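Local coordinates for ferrous IRON transport protein B homolog (Methanocaldococcus jannaschii, PDB 2WJI) that is a probable GTP-driven ferrous iron transporter of the cell membrane, here represented by its nucleotide-binding G-domain, at residues A[17-27]-A[38-46]; A[111-119]-A[137-148]. All coordinates share one frame; numbering follows the deposited sequence.

Contact 1 (A[17-27]-A[38-46]). With MG (magnesium ion), chain D; GNP (phosphoaminophosphonic acid-guanylate ester), chain C.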
loop_
_atom_site.group_PDB
_atom_site.type_symbol
_atom_site.label_atom_id
_atom_site.label_comp_id
_atom_site.label_asym_id
_atom_site.label_seq_id
_atom_site.Cartn_x
_atom_site.Cartn_y
_atom_site.Cartn_z
ATOM N N SER A 17 3.483 -6.695 -4.895
ATOM C CA SER A 17 4.310 -6.705 -6.101
ATOM C C SER A 17 3.523 -6.272 -7.335
ATOM O O SER A 17 4.039 -5.532 -8.170
ATOM C CB SER A 17 4.909 -8.091 -6.340
ATOM O OG SER A 17 5.957 -8.352 -5.431
ATOM N N THR A 18 2.282 -6.746 -7.441
ATOM C CA THR A 18 1.397 -6.392 -8.553
ATOM C C THR A 18 1.230 -4.872 -8.634
ATOM O O THR A 18 1.316 -4.273 -9.710
ATOM C CB THR A 18 0.012 -7.060 -8.400
ATOM O OG1 THR A 18 0.164 -8.484 -8.379
ATOM C CG2 THR A 18 -0.915 -6.678 -9.558
ATOM N N ILE A 19 1.006 -4.250 -7.483
ATOM C CA ILE A 19 0.869 -2.803 -7.423
ATOM C C ILE A 19 2.205 -2.096 -7.665
ATOM O O ILE A 19 2.252 -1.096 -8.374
ATOM C CB ILE A 19 0.211 -2.360 -6.101
ATOM C CG1 ILE A 19 -1.279 -2.708 -6.148
ATOM C CG2 ILE A 19 0.433 -0.868 -5.854
ATOM C CD1 ILE A 19 -1.962 -2.754 -4.795
ATOM N N PHE A 20 3.288 -2.630 -7.105
ATOM C CA PHE A 20 4.617 -2.074 -7.346
ATOM C C PHE A 20 4.949 -2.039 -8.844
ATOM O O PHE A 20 5.334 -0.989 -9.364
ATOM C CB PHE A 20 5.686 -2.849 -6.566
ATOM C CG PHE A 20 7.074 -2.301 -6.720
ATOM C CD1 PHE A 20 7.525 -1.268 -5.906
ATOM C CD2 PHE A 20 7.940 -2.825 -7.667
ATOM C CE1 PHE A 20 8.809 -0.769 -6.042
ATOM C CE2 PHE A 20 9.222 -2.322 -7.812
ATOM C CZ PHE A 20 9.659 -1.296 -6.994
ATOM N N ASN A 21 4.793 -3.168 -9.539
ATOM C CA ASN A 21 4.990 -3.188 -10.996
ATOM C C ASN A 21 4.090 -2.197 -11.722
ATOM O O ASN A 21 4.536 -1.472 -12.607
ATOM C CB ASN A 21 4.737 -4.583 -11.585
ATOM C CG ASN A 21 4.414 -4.531 -13.090
ATOM O OD1 ASN A 21 3.253 -4.640 -13.494
ATOM N ND2 ASN A 21 5.442 -4.347 -13.914
ATOM N N ALA A 22 2.815 -2.179 -11.354
ATOM C CA ALA A 22 1.850 -1.290 -11.983
ATOM C C ALA A 22 2.216 0.189 -11.843
ATOM O O ALA A 22 2.041 0.969 -12.781
ATOM C CB ALA A 22 0.448 -1.550 -11.431
ATOM N N LEU A 23 2.716 0.570 -10.673
ATOM C CA LEU A 23 3.069 1.969 -10.411
ATOM C C LEU A 23 4.364 2.375 -11.097
ATOM O O LEU A 23 4.462 3.458 -11.661
ATOM C CB LEU A 23 3.220 2.217 -8.905
ATOM C CG LEU A 23 1.964 2.294 -8.034
ATOM C CD1 LEU A 23 2.341 2.176 -6.564
ATOM C CD2 LEU A 23 1.183 3.572 -8.310
ATOM N N THR A 24 5.359 1.497 -11.024
ATOM C CA THR A 24 6.732 1.844 -11.368
ATOM C C THR A 24 7.191 1.276 -12.706
ATOM O O THR A 24 8.190 1.736 -13.269
ATOM C CB THR A 24 7.692 1.334 -10.289
ATOM O OG1 THR A 24 7.700 -0.098 -10.309
ATOM C CG2 THR A 24 7.240 1.803 -8.921
ATOM N N GLY A 25 6.470 0.274 -13.205
ATOM C CA GLY A 25 6.821 -0.382 -14.452
ATOM C C GLY A 25 7.961 -1.376 -14.302
ATOM O O GLY A 25 8.485 -1.888 -15.294
ATOM N N GLU A 26 8.350 -1.646 -13.058
ATOM C CA GLU A 26 9.419 -2.599 -12.776
ATOM C C GLU A 26 8.895 -4.034 -12.792
ATOM O O GLU A 26 7.685 -4.262 -12.698
ATOM C CB GLU A 26 10.064 -2.299 -11.416
ATOM C CG GLU A 26 10.700 -0.919 -11.310
ATOM C CD GLU A 26 11.961 -0.795 -12.139
ATOM O OE1 GLU A 26 12.573 -1.840 -12.450
ATOM O OE2 GLU A 26 12.344 0.344 -12.479
ATOM N N ASN A 27 9.814 -4.991 -12.906
ATOM C CA ASN A 27 9.473 -6.411 -12.881
ATOM C C ASN A 27 8.280 -6.727 -13.777
ATOM O O ASN A 27 7.220 -7.120 -13.288
ATOM C CB ASN A 27 9.184 -6.859 -11.445
ATOM C CG ASN A 27 10.258 -6.416 -10.468
ATOM O OD1 ASN A 27 11.453 -6.567 -10.727
ATOM N ND2 ASN A 27 9.836 -5.865 -9.336
ATOM N N VAL A 38 14.502 -11.849 -10.470
ATOM C CA VAL A 38 15.149 -11.152 -9.356
ATOM C C VAL A 38 14.430 -9.848 -9.026
ATOM O O VAL A 38 14.877 -8.766 -9.409
ATOM C CB VAL A 38 16.622 -10.839 -9.664
ATOM C CG1 VAL A 38 17.339 -10.382 -8.402
ATOM C CG2 VAL A 38 17.308 -12.058 -10.264
ATOM N N GLU A 39 13.330 -9.961 -8.291
ATOM C CA GLU A 39 12.412 -8.846 -8.093
ATOM C C GLU A 39 13.068 -7.582 -7.546
ATOM O O GLU A 39 13.755 -7.614 -6.531
ATOM C CB GLU A 39 11.251 -9.262 -7.187
ATOM C CG GLU A 39 10.184 -8.201 -7.062
ATOM C CD GLU A 39 8.981 -8.668 -6.280
ATOM O OE1 GLU A 39 9.033 -9.770 -5.702
ATOM O OE2 GLU A 39 7.983 -7.925 -6.244
ATOM N N LYS A 40 12.847 -6.465 -8.231
ATOM C CA LYS A 40 13.263 -5.169 -7.716
ATOM C C LYS A 40 12.265 -4.695 -6.664
ATOM O O LYS A 40 11.054 -4.828 -6.836
ATOM C CB LYS A 40 13.388 -4.149 -8.849
ATOM C CG LYS A 40 14.573 -4.413 -9.764
ATOM C CD LYS A 40 14.680 -3.379 -10.867
ATOM C CE LYS A 40 15.719 -3.789 -11.897
ATOM N NZ LYS A 40 15.423 -5.127 -12.492
ATOM N N LYS A 41 12.785 -4.161 -5.564
ATOM C CA LYS A 41 11.951 -3.703 -4.461
ATOM C C LYS A 41 11.986 -2.178 -4.351
ATOM O O LYS A 41 11.338 -1.598 -3.482
ATOM C CB LYS A 41 12.420 -4.333 -3.151
ATOM C CG LYS A 41 12.758 -5.809 -3.277
ATOM C CD LYS A 41 11.520 -6.686 -3.191
ATOM C CE LYS A 41 11.096 -6.882 -1.748
ATOM N NZ LYS A 41 10.029 -7.901 -1.630
ATOM N N GLU A 42 12.756 -1.541 -5.229
ATOM C CA GLU A 42 12.806 -0.084 -5.293
ATOM C C GLU A 42 12.590 0.415 -6.712
ATOM O O GLU A 42 13.082 -0.179 -7.671
ATOM C CB GLU A 42 14.130 0.445 -4.745
ATOM C CG GLU A 42 14.137 0.612 -3.239
ATOM C CD GLU A 42 15.489 1.040 -2.701
ATOM O OE1 GLU A 42 16.411 0.195 -2.673
ATOM O OE2 GLU A 42 15.624 2.214 -2.290
ATOM N N GLY A 43 11.857 1.517 -6.838
ATOM C CA GLY A 43 11.561 2.098 -8.134
ATOM C C GLY A 43 10.951 3.471 -7.955
ATOM O O GLY A 43 11.016 4.039 -6.868
ATOM N N GLU A 44 10.352 4.004 -9.013
ATOM C CA GLU A 44 9.716 5.310 -8.929
ATOM C C GLU A 44 8.703 5.518 -10.051
ATOM O O GLU A 44 8.745 4.832 -11.075
ATOM C CB GLU A 44 10.774 6.424 -8.958
ATOM C CG GLU A 44 11.600 6.464 -10.238
ATOM C CD GLU A 44 12.648 7.575 -10.257
ATOM O OE1 GLU A 44 12.775 8.249 -11.297
ATOM O OE2 GLU A 44 13.347 7.773 -9.241
ATOM N N PHE A 45 7.780 6.452 -9.834
ATOM C CA PHE A 45 6.938 6.978 -10.900
ATOM C C PHE A 45 6.837 8.489 -10.764
ATOM O O PHE A 45 7.157 9.055 -9.721
ATOM C CB PHE A 45 5.539 6.361 -10.877
ATOM C CG PHE A 45 4.748 6.683 -9.640
ATOM C CD1 PHE A 45 3.893 7.771 -9.616
ATOM C CD2 PHE A 45 4.843 5.883 -8.509
ATOM C CE1 PHE A 45 3.156 8.064 -8.483
ATOM C CE2 PHE A 45 4.106 6.170 -7.378
ATOM C CZ PHE A 45 3.263 7.270 -7.368
ATOM N N GLU A 46 6.388 9.132 -11.833
ATOM C CA GLU A 46 6.229 10.574 -11.876
ATOM C C GLU A 46 4.731 10.851 -11.926
ATOM O O GLU A 46 4.000 10.136 -12.590
ATOM C CB GLU A 46 6.892 11.093 -13.148
ATOM C CG GLU A 46 7.427 12.499 -13.083
ATOM C CD GLU A 46 8.558 12.708 -14.073
ATOM O OE1 GLU A 46 9.673 12.187 -13.826
ATOM O OE2 GLU A 46 8.328 13.385 -15.098
HETATM MG MG MG D . 5.542 -9.591 -3.431
HETATM P PG GNP C . 4.091 -11.379 -1.014
HETATM O O1G GNP C . 5.220 -10.502 -1.452
HETATM O O2G GNP C . 3.624 -11.102 0.404
HETATM O O3G GNP C . 4.665 -12.759 -1.217
HETATM N N3B GNP C . 2.834 -11.221 -1.998
HETATM P PB GNP C . 2.299 -9.883 -2.699
HETATM O O1B GNP C . 1.653 -9.023 -1.688
HETATM O O2B GNP C . 3.408 -9.274 -3.433
HETATM O O3A GNP C . 1.216 -10.271 -3.720
HETATM P PA GNP C . 1.359 -10.356 -5.259
HETATM O O1A GNP C . 1.229 -8.992 -5.834
HETATM O O2A GNP C . 2.552 -11.133 -5.664
HETATM O "O5'" GNP C . 0.095 -11.155 -5.726
HETATM C "C5'" GNP C . -0.451 -12.163 -4.885
HETATM C "C4'" GNP C . -1.581 -12.874 -5.606
HETATM O "O4'" GNP C . -2.784 -12.059 -5.601
HETATM C "C3'" GNP C . -1.296 -13.205 -7.067
HETATM O "O3'" GNP C . -1.942 -14.426 -7.407
HETATM C "C2'" GNP C . -1.957 -12.052 -7.794
HETATM O "O2'" GNP C . -2.358 -12.412 -9.099
HETATM C "C1'" GNP C . -3.192 -11.849 -6.930
HETATM N N9 GNP C . -3.733 -10.510 -7.090
HETATM C C8 GNP C . -3.034 -9.326 -7.035
HETATM N N7 GNP C . -3.792 -8.282 -7.234
HETATM C C5 GNP C . -5.066 -8.807 -7.448
HETATM C C6 GNP C . -6.297 -8.160 -7.716
HETATM O O6 GNP C . -6.517 -6.943 -7.830
HETATM N N1 GNP C . -7.349 -9.067 -7.869
HETATM C C2 GNP C . -7.225 -10.436 -7.773
HETATM N N2 GNP C . -8.351 -11.152 -7.951
HETATM N N3 GNP C . -6.076 -11.053 -7.517
HETATM C C4 GNP C . -5.043 -10.182 -7.368
HETATM O O HOH W 1 10.944 2.643 -11.502
HETATM O O HOH W 2 7.669 -10.258 -3.677
HETATM O O HOH W 3 5.124 -11.461 -5.014
HETATM O O HOH W 4 6.032 -7.510 -2.501
#

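Contact 2 (A[111-119]-A[137-148]). With GNP (phosphoaminophosphonic acid-guanylate ester), chain C.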
loop_
_atom_site.group_PDB
_atom_site.type_symbol
_atom_site.label_atom_id
_atom_site.label_comp_id
_atom_site.label_asym_id
_atom_site.label_seq_id
_atom_site.Cartn_x
_atom_site.Cartn_y
_atom_site.Cartn_z
ATOM N N LEU A 111 -0.576 7.782 6.624
ATOM C CA LEU A 111 -1.089 6.542 6.064
ATOM C C LEU A 111 -2.128 6.753 4.972
ATOM O O LEU A 111 -2.881 7.724 4.993
ATOM C CB LEU A 111 -1.679 5.691 7.186
ATOM C CG LEU A 111 -2.002 4.231 6.894
ATOM C CD1 LEU A 111 -0.741 3.453 6.537
ATOM C CD2 LEU A 111 -2.686 3.622 8.104
ATOM N N LEU A 112 -2.148 5.820 4.023
ATOM C CA LEU A 112 -3.123 5.794 2.940
ATOM C C LEU A 112 -3.439 4.338 2.638
ATOM O O LEU A 112 -2.535 3.508 2.504
ATOM C CB LEU A 112 -2.565 6.457 1.687
ATOM C CG LEU A 112 -3.421 6.280 0.432
ATOM C CD1 LEU A 112 -4.810 6.828 0.675
ATOM C CD2 LEU A 112 -2.783 6.972 -0.773
ATOM N N LEU A 113 -4.724 4.031 2.523
ATOM C CA LEU A 113 -5.164 2.653 2.380
ATOM C C LEU A 113 -5.495 2.329 0.924
ATOM O O LEU A 113 -6.355 2.965 0.318
ATOM C CB LEU A 113 -6.387 2.418 3.264
ATOM C CG LEU A 113 -6.379 1.150 4.113
ATOM C CD1 LEU A 113 -5.050 1.035 4.820
ATOM C CD2 LEU A 113 -7.520 1.176 5.119
ATOM N N ALA A 114 -4.790 1.353 0.365
ATOM C CA ALA A 114 -5.093 0.839 -0.960
ATOM C C ALA A 114 -5.825 -0.490 -0.808
ATOM O O ALA A 114 -5.250 -1.486 -0.364
ATOM C CB ALA A 114 -3.818 0.677 -1.778
ATOM N N LEU A 115 -7.098 -0.484 -1.188
ATOM C CA LEU A 115 -8.004 -1.604 -0.985
ATOM C C LEU A 115 -8.072 -2.417 -2.270
ATOM O O LEU A 115 -8.821 -2.087 -3.201
ATOM C CB LEU A 115 -9.379 -1.064 -0.595
ATOM C CG LEU A 115 -10.507 -2.025 -0.235
ATOM C CD1 LEU A 115 -10.200 -2.786 1.044
ATOM C CD2 LEU A 115 -11.792 -1.234 -0.093
ATOM N N ASN A 116 -7.255 -3.462 -2.316
ATOM C CA ASN A 116 -7.034 -4.249 -3.513
ATOM C C ASN A 116 -7.985 -5.439 -3.652
ATOM O O ASN A 116 -8.713 -5.790 -2.722
ATOM C CB ASN A 116 -5.581 -4.726 -3.545
ATOM C CG ASN A 116 -5.124 -5.102 -4.940
ATOM O OD1 ASN A 116 -5.612 -4.558 -5.926
ATOM N ND2 ASN A 116 -4.169 -6.024 -5.029
ATOM N N LYS A 117 -7.971 -6.046 -4.835
ATOM C CA LYS A 117 -8.776 -7.220 -5.140
ATOM C C LYS A 117 -10.274 -6.924 -5.086
ATOM O O LYS A 117 -11.068 -7.776 -4.690
ATOM C CB LYS A 117 -8.405 -8.389 -4.215
ATOM C CG LYS A 117 -6.913 -8.717 -4.230
ATOM C CD LYS A 117 -6.619 -10.053 -3.536
ATOM C CE LYS A 117 -5.145 -10.407 -3.668
ATOM N NZ LYS A 117 -4.843 -11.792 -3.202
ATOM N N MET A 118 -10.659 -5.718 -5.502
ATOM C CA MET A 118 -12.070 -5.342 -5.489
ATOM C C MET A 118 -12.853 -6.211 -6.455
ATOM O O MET A 118 -14.041 -6.464 -6.254
ATOM C CB MET A 118 -12.259 -3.861 -5.840
ATOM C CG MET A 118 -11.789 -2.889 -4.763
ATOM S SD MET A 118 -12.839 -2.864 -3.292
ATOM C CE MET A 118 -14.309 -2.067 -3.944
ATOM N N ASP A 119 -12.191 -6.672 -7.509
ATOM C CA ASP A 119 -12.839 -7.554 -8.473
ATOM C C ASP A 119 -13.184 -8.910 -7.827
ATOM O O ASP A 119 -14.231 -9.498 -8.110
ATOM C CB ASP A 119 -11.950 -7.764 -9.700
ATOM C CG ASP A 119 -10.630 -8.445 -9.355
ATOM O OD1 ASP A 119 -10.323 -9.500 -9.952
ATOM O OD2 ASP A 119 -9.901 -7.935 -8.482
ATOM N N LEU A 137 -12.016 5.211 10.023
ATOM C CA LEU A 137 -10.567 5.161 10.210
ATOM C C LEU A 137 -9.926 6.541 10.289
ATOM O O LEU A 137 -9.023 6.766 11.094
ATOM C CB LEU A 137 -9.908 4.351 9.088
ATOM C CG LEU A 137 -10.188 2.844 9.060
ATOM C CD1 LEU A 137 -9.583 2.203 7.819
ATOM C CD2 LEU A 137 -9.670 2.165 10.321
ATOM N N GLY A 138 -10.392 7.460 9.451
ATOM C CA GLY A 138 -9.782 8.774 9.357
ATOM C C GLY A 138 -8.625 8.736 8.379
ATOM O O GLY A 138 -7.787 9.631 8.351
ATOM N N VAL A 139 -8.575 7.674 7.584
ATOM C CA VAL A 139 -7.553 7.514 6.558
ATOM C C VAL A 139 -8.224 7.407 5.193
ATOM O O VAL A 139 -9.316 6.845 5.071
ATOM C CB VAL A 139 -6.702 6.248 6.819
ATOM C CG1 VAL A 139 -5.719 6.005 5.680
ATOM C CG2 VAL A 139 -5.967 6.369 8.156
ATOM N N LYS A 140 -7.580 7.947 4.166
ATOM C CA LYS A 140 -8.119 7.863 2.812
ATOM C C LYS A 140 -8.039 6.430 2.281
ATOM O O LYS A 140 -7.052 5.727 2.519
ATOM C CB LYS A 140 -7.364 8.815 1.889
ATOM C CG LYS A 140 -8.271 9.696 1.045
ATOM C CD LYS A 140 -9.284 10.434 1.922
ATOM C CE LYS A 140 -8.606 11.208 3.051
ATOM N NZ LYS A 140 -9.528 11.473 4.199
ATOM N N VAL A 141 -9.080 6.003 1.572
ATOM C CA VAL A 141 -9.153 4.648 1.040
ATOM C C VAL A 141 -9.290 4.658 -0.475
ATOM O O VAL A 141 -10.195 5.288 -1.019
ATOM C CB VAL A 141 -10.352 3.866 1.619
ATOM C CG1 VAL A 141 -10.484 2.521 0.921
ATOM C CG2 VAL A 141 -10.196 3.679 3.123
ATOM N N VAL A 142 -8.395 3.949 -1.153
ATOM C CA VAL A 142 -8.447 3.858 -2.608
ATOM C C VAL A 142 -8.814 2.453 -3.058
ATOM O O VAL A 142 -8.025 1.526 -2.905
ATOM C CB VAL A 142 -7.091 4.228 -3.240
ATOM C CG1 VAL A 142 -7.201 4.238 -4.758
ATOM C CG2 VAL A 142 -6.612 5.571 -2.724
ATOM N N PRO A 143 -10.019 2.287 -3.625
ATOM C CA PRO A 143 -10.432 0.966 -4.112
ATOM C C PRO A 143 -9.756 0.628 -5.436
ATOM O O PRO A 143 -9.766 1.439 -6.350
ATOM C CB PRO A 143 -11.944 1.124 -4.330
ATOM C CG PRO A 143 -12.327 2.418 -3.666
ATOM C CD PRO A 143 -11.106 3.274 -3.688
ATOM N N LEU A 144 -9.176 -0.558 -5.557
ATOM C CA LEU A 144 -8.600 -0.927 -6.841
ATOM C C LEU A 144 -8.578 -2.423 -7.108
ATOM O O LEU A 144 -8.841 -3.232 -6.220
ATOM C CB LEU A 144 -7.201 -0.331 -7.002
ATOM C CG LEU A 144 -6.068 -0.771 -6.078
ATOM C CD1 LEU A 144 -4.736 -0.383 -6.680
ATOM C CD2 LEU A 144 -6.224 -0.174 -4.687
ATOM N N SER A 145 -8.279 -2.775 -8.352
ATOM C CA SER A 145 -8.031 -4.161 -8.721
ATOM C C SER A 145 -6.757 -4.175 -9.548
ATOM O O SER A 145 -6.801 -4.022 -10.774
ATOM C CB SER A 145 -9.199 -4.737 -9.521
ATOM O OG SER A 145 -10.414 -4.609 -8.803
ATOM N N ALA A 146 -5.630 -4.361 -8.874
ATOM C CA ALA A 146 -4.321 -4.147 -9.481
ATOM C C ALA A 146 -3.962 -5.128 -10.591
ATOM O O ALA A 146 -3.249 -4.767 -11.537
ATOM C CB ALA A 146 -3.243 -4.143 -8.413
ATOM N N ALA A 147 -4.444 -6.361 -10.477
ATOM C CA ALA A 147 -4.188 -7.360 -11.507
ATOM C C ALA A 147 -4.946 -7.030 -12.799
ATOM O O ALA A 147 -4.561 -7.476 -13.882
ATOM C CB ALA A 147 -4.556 -8.750 -11.010
ATOM N N LYS A 148 -6.026 -6.263 -12.677
ATOM C CA LYS A 148 -6.771 -5.804 -13.853
ATOM C C LYS A 148 -6.349 -4.392 -14.240
ATOM O O LYS A 148 -6.958 -3.765 -15.114
ATOM C CB LYS A 148 -8.279 -5.838 -13.598
ATOM C CG LYS A 148 -8.866 -7.233 -13.501
ATOM C CD LYS A 148 -10.320 -7.247 -13.959
ATOM C CE LYS A 148 -10.999 -8.526 -13.515
ATOM N NZ LYS A 148 -10.051 -9.675 -13.554
HETATM P PG GNP C . 4.091 -11.379 -1.014
HETATM O O1G GNP C . 5.220 -10.502 -1.452
HETATM O O2G GNP C . 3.624 -11.102 0.404
HETATM O O3G GNP C . 4.665 -12.759 -1.217
HETATM N N3B GNP C . 2.834 -11.221 -1.998
HETATM P PB GNP C . 2.299 -9.883 -2.699
HETATM O O1B GNP C . 1.653 -9.023 -1.688
HETATM O O2B GNP C . 3.408 -9.274 -3.433
HETATM O O3A GNP C . 1.216 -10.271 -3.720
HETATM P PA GNP C . 1.359 -10.356 -5.259
HETATM O O1A GNP C . 1.229 -8.992 -5.834
HETATM O O2A GNP C . 2.552 -11.133 -5.664
HETATM O "O5'" GNP C . 0.095 -11.155 -5.726
HETATM C "C5'" GNP C . -0.451 -12.163 -4.885
HETATM C "C4'" GNP C . -1.581 -12.874 -5.606
HETATM O "O4'" GNP C . -2.784 -12.059 -5.601
HETATM C "C3'" GNP C . -1.296 -13.205 -7.067
HETATM O "O3'" GNP C . -1.942 -14.426 -7.407
HETATM C "C2'" GNP C . -1.957 -12.052 -7.794
HETATM O "O2'" GNP C . -2.358 -12.412 -9.099
HETATM C "C1'" GNP C . -3.192 -11.849 -6.930
HETATM N N9 GNP C . -3.733 -10.510 -7.090
HETATM C C8 GNP C . -3.034 -9.326 -7.035
HETATM N N7 GNP C . -3.792 -8.282 -7.234
HETATM C C5 GNP C . -5.066 -8.807 -7.448
HETATM C C6 GNP C . -6.297 -8.160 -7.716
HETATM O O6 GNP C . -6.517 -6.943 -7.830
HETATM N N1 GNP C . -7.349 -9.067 -7.869
HETATM C C2 GNP C . -7.225 -10.436 -7.773
HETATM N N2 GNP C . -8.351 -11.152 -7.951
HETATM N N3 GNP C . -6.076 -11.053 -7.517
HETATM C C4 GNP C . -5.043 -10.182 -7.368
HETATM O O HOH W 5 -5.126 9.488 4.721
#

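Contact 1 (A[17-27]-A[38-46])
With CG anti to its carbonyl carbon (chi1 -49°), Asn27 presents its amide to the backbone of Lys40; Phe20, with CG anti to the backbone N (chi1 -178°), sends its ring to the start of the strand. Two bonds hold the Asn27 amide: Lys40 N gives an almost straight one to OD1 at 2.9 Å, and ND2 donates to Lys40 O at 3.0 Å, on a carbonyl lone pair and within its own amide plane. Were Asn27 an alanine, Lys40 N and O would probably lose their side-chain mates, and 38-41 is likely to be held less firmly to the turn after the helix. The Phe20 ring meets the chain at its edge, CZ lying 3.4 Å from Glu42 C, while Thr24 OG1 sits above one face, toward the rim. The backbone of Gly43 runs close against Phe20, Thr24 and Glu26, where a CB would be tight. Leu23 CD2 covers a face of the Phe45 ring, 4.0 Å from CE2. Ser17 of the P-loop binds the magnesium ion through OG at 2.4 Å; one of the ion's waters donates to Glu39 OE1, and this probable switch-region residue, its carboxylate doubtfully placed, touches the metal only through water. Helix 17-24 lies across strand 42-46, one of the sheet's two outermost strands; strand 50-56 packs on Phe20 and Phe45 through Val54, and helix 152-162 covers Leu23 and Phe45 through Lys156.

Contact 2 (A[111-119]-A[137-148])
Leu113 O accepts Val142 N at 2.7 Å and also a CA-H...O contact from Val141. Leu115 O receives Leu144 N at 2.8 Å; with Leu113 N on Lys140 O and Leu115 N on Val142 O, these bonds set the two strands parallel. On one side of the sheet Leu113 lies beside Val141 and meets Leu137, CD2 to CD1 at 3.5 Å; on the other, Ala114 CB touches Leu144 CD2. Two helices lie between the strands in sequence, a beta-alpha-beta crossover of the P-loop GTPase fold, whose strand ends carry the guanine-recognition motifs: Asn116-Lys117-Met118-Asp119 (NKxD) and Ser145-Ala146-Ala147. Asn116 OD1 ties them together by accepting Ala146 N at 3.0 Å in its carbonyl plane, while its ND2 donates to Val14 O in the P-loop. The carboxylate of Asp119 reads the base edge, OD2 taking GNP N1 at 2.9 Å, almost straight, and OD1 taking GNP N2. Extended beyond CG, Lys117 runs over one face of the guanine to put NZ on GNP O4' and Asn13 O; Ala147 CB covers the opposite face, 3.6 Å from GNP C5.

How the contacts relate
From the N terminus, strand 3-9 and the P-loop lead into helix 16-24, and contact 1 closes the first loop, joining 17-27 to 38-46 around a connection that is partly disordered. The chain then builds the middle of the sheet before contact 2 closes a second, helical excursion between 111-119 and 137-148. The two are in series, neither nested nor crossed, with centres about 17 Å apart. They hold opposite edges of the same sheet, strand 42-47 and strand 141-143, and meet where Ile19 CG1 packs on Ala146 CB at 3.3 Å. GNP spans both: contact 1 handles phosphates and magnesium, contact 2 the guanine base.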